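Coronin (Toxoplasma gondii, PDB 4OZU) probably binds actin filaments, as other coronins do, this piece being its WD40 beta-propeller domain. Local coordinates at residues T222-A228 with P273-T279. Numbering follows the deposited sequence.
Sequences TWIDGLA and PIFDETT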
loop_
_atom_site.group_PDB
_atom_site.type_symbol
_atom_site.label_atom_id
_atom_site.label_comp_id
_atom_site.label_asym_id
_atom_site.label_seq_id
_atom_site.Cartn_x
_atom_site.Cartn_y
_atom_site.Cartn_z
ATOM N N THR A 222 2.562 -8.824 0.503
ATOM C CA THR A 222 2.983 -7.825 -0.458
ATOM C C THR A 222 4.137 -8.424 -1.260
ATOM O O THR A 222 4.751 -9.402 -0.835
ATOM C CB THR A 222 3.405 -6.516 0.217
ATOM O OG1 THR A 222 3.478 -5.474 -0.764
ATOM C CG2 THR A 222 4.738 -6.671 0.916
ATOM N N TRP A 223 4.432 -7.845 -2.416
ATOM C CA TRP A 223 5.535 -8.322 -3.231
ATOM C C TRP A 223 6.841 -7.704 -2.764
ATOM O O TRP A 223 6.855 -6.572 -2.286
ATOM C CB TRP A 223 5.293 -7.995 -4.700
ATOM C CG TRP A 223 4.247 -8.844 -5.302
ATOM C CD1 TRP A 223 2.904 -8.672 -5.203
ATOM C CD2 TRP A 223 4.451 -10.013 -6.106
ATOM N NE1 TRP A 223 2.246 -9.662 -5.899
ATOM C CE2 TRP A 223 3.175 -10.500 -6.460
ATOM C CE3 TRP A 223 5.582 -10.693 -6.564
ATOM C CZ2 TRP A 223 3.001 -11.631 -7.249
ATOM C CZ3 TRP A 223 5.403 -11.823 -7.348
ATOM C CH2 TRP A 223 4.122 -12.278 -7.681
ATOM N N ILE A 224 7.926 -8.462 -2.895
ATOM C CA ILE A 224 9.249 -7.969 -2.566
ATOM C C ILE A 224 10.197 -8.270 -3.728
ATOM O O ILE A 224 11.276 -8.825 -3.544
ATOM C CB ILE A 224 9.765 -8.570 -1.231
ATOM C CG1 ILE A 224 9.657 -10.101 -1.246
ATOM C CG2 ILE A 224 8.979 -7.981 -0.063
ATOM C CD1 ILE A 224 10.210 -10.781 -0.006
ATOM N N ASP A 225 9.756 -7.907 -4.935
ATOM C CA ASP A 225 10.625 -7.870 -6.105
ATOM C C ASP A 225 11.062 -6.409 -6.311
ATOM O O ASP A 225 11.480 -5.760 -5.352
ATOM C CB ASP A 225 9.937 -8.492 -7.344
ATOM C CG ASP A 225 8.545 -7.910 -7.653
ATOM O OD1 ASP A 225 7.902 -7.264 -6.802
ATOM O OD2 ASP A 225 8.070 -8.144 -8.785
ATOM N N GLY A 226 10.990 -5.880 -7.526
ATOM C CA GLY A 226 11.485 -4.536 -7.759
ATOM C C GLY A 226 13.000 -4.440 -7.650
ATOM O O GLY A 226 13.717 -5.446 -7.735
ATOM N N LEU A 227 13.493 -3.218 -7.468
ATOM C CA LEU A 227 14.925 -2.940 -7.551
ATOM C C LEU A 227 15.745 -3.629 -6.473
ATOM O O LEU A 227 16.826 -4.168 -6.748
ATOM C CB LEU A 227 15.168 -1.432 -7.456
ATOM C CG LEU A 227 16.602 -0.997 -7.742
ATOM C CD1 LEU A 227 16.924 -1.220 -9.209
ATOM C CD2 LEU A 227 16.825 0.469 -7.349
ATOM N N ALA A 228 15.258 -3.568 -5.240
ATOM C CA ALA A 228 16.012 -4.068 -4.097
ATOM C C ALA A 228 15.656 -5.502 -3.773
ATOM O O ALA A 228 16.376 -6.169 -3.025
ATOM C CB ALA A 228 15.772 -3.181 -2.870
ATOM N N PRO A 273 2.338 -5.542 5.756
ATOM C CA PRO A 273 3.697 -5.331 5.253
ATOM C C PRO A 273 3.748 -4.225 4.207
ATOM O O PRO A 273 2.923 -4.207 3.291
ATOM C CB PRO A 273 4.053 -6.686 4.640
ATOM C CG PRO A 273 2.746 -7.205 4.140
ATOM C CD PRO A 273 1.690 -6.689 5.092
ATOM N N ILE A 274 4.706 -3.311 4.363
ATOM C CA ILE A 274 4.945 -2.233 3.410
ATOM C C ILE A 274 6.372 -2.331 2.890
ATOM O O ILE A 274 7.321 -2.222 3.670
ATOM C CB ILE A 274 4.732 -0.847 4.054
ATOM C CG1 ILE A 274 3.308 -0.725 4.612
ATOM C CG2 ILE A 274 5.028 0.265 3.062
ATOM C CD1 ILE A 274 2.208 -0.869 3.577
ATOM N N PHE A 275 6.523 -2.538 1.583
ATOM C CA PHE A 275 7.842 -2.676 0.975
ATOM C C PHE A 275 8.261 -1.427 0.212
ATOM O O PHE A 275 7.536 -0.937 -0.654
ATOM C CB PHE A 275 7.869 -3.882 0.034
ATOM C CG PHE A 275 9.250 -4.258 -0.451
ATOM C CD1 PHE A 275 10.292 -4.454 0.443
ATOM C CD2 PHE A 275 9.492 -4.455 -1.801
ATOM C CE1 PHE A 275 11.546 -4.825 -0.005
ATOM C CE2 PHE A 275 10.746 -4.824 -2.256
ATOM C CZ PHE A 275 11.771 -5.011 -1.360
ATOM N N ASP A 276 9.436 -0.921 0.565
ATOM C CA ASP A 276 10.127 0.114 -0.193
ATOM C C ASP A 276 10.990 -0.615 -1.216
ATOM O O ASP A 276 12.069 -1.101 -0.897
ATOM C CB ASP A 276 10.962 0.998 0.746
ATOM C CG ASP A 276 11.858 2.002 0.010
ATOM O OD1 ASP A 276 11.931 1.968 -1.240
ATOM O OD2 ASP A 276 12.525 2.821 0.707
ATOM N N GLU A 277 10.492 -0.704 -2.445
ATOM C CA GLU A 277 11.131 -1.510 -3.476
ATOM C C GLU A 277 12.489 -0.941 -3.878
ATOM O O GLU A 277 13.294 -1.626 -4.505
ATOM C CB GLU A 277 10.230 -1.604 -4.709
ATOM C CG GLU A 277 10.159 -0.318 -5.536
ATOM C CD GLU A 277 11.262 -0.229 -6.581
ATOM O OE1 GLU A 277 11.455 -1.210 -7.334
ATOM O OE2 GLU A 277 11.938 0.823 -6.649
ATOM N N THR A 278 12.722 0.318 -3.525
ATOM C CA THR A 278 13.910 1.035 -3.972
ATOM C C THR A 278 15.109 0.818 -3.046
ATOM O O THR A 278 16.245 0.748 -3.518
ATOM C CB THR A 278 13.622 2.549 -4.092
ATOM O OG1 THR A 278 12.339 2.746 -4.711
ATOM C CG2 THR A 278 14.698 3.236 -4.923
ATOM N N THR A 279 14.858 0.701 -1.742
ATOM C CA THR A 279 15.922 0.462 -0.764
ATOM C C THR A 279 15.872 -0.931 -0.145
ATOM O O THR A 279 16.866 -1.397 0.418
ATOM C CB THR A 279 15.882 1.474 0.400
ATOM O OG1 THR A 279 14.686 1.278 1.161
ATOM C CG2 THR A 279 15.951 2.913 -0.108
HETATM O O HOH W 1 4.237 -2.854 -0.317
#
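Phe275 packs its ring against Ile224, just past the end of strand 220-223, and is the centre of the tightly packed part of the contact. A chi1 of -170° swings CG opposite the backbone N and carries the ring across to Ile224, whose CG2 sits 3.8 Å from the ring centroid and only 12° off the normal, a CH-pi contact made over the face. The backbone N of Glu277 lies above the rim of the opposite face, and Asp225 O meets the ring edge in plane, 3.3 Å from Phe275 CE2. Where the two segments are still strand, Thr222 CG2 packs alongside Pro273 CB at 3.8 Å. Here the strands are linked by a water, which accepts a hydrogen bond from Phe275 N and lies 2.8 Å from Thr222 OG1. Strands 220-223 and 271-275 are the first strands of successive four-stranded propeller blades, so the contact joins neighbouring blades where their chains leave those strands. Beyond the ring, Leu227 N donates to Glu277 OE1 (2.9 Å) from above the carboxylate plane, and Ala228 N donates to Glu277 O (2.9 Å), while the Ala228 methyl CB packs against Thr279 C (3.5 Å). The bent Glu277 side chain is held further by Thr278 OG1 at OE2 and by a salt bridge from OE1 to Arg389. The tip of partly exposed Leu227 is held more loosely: its CD2 comes no closer than 3.9 Å to Thr278 O, though its CB packs near Glu277 O.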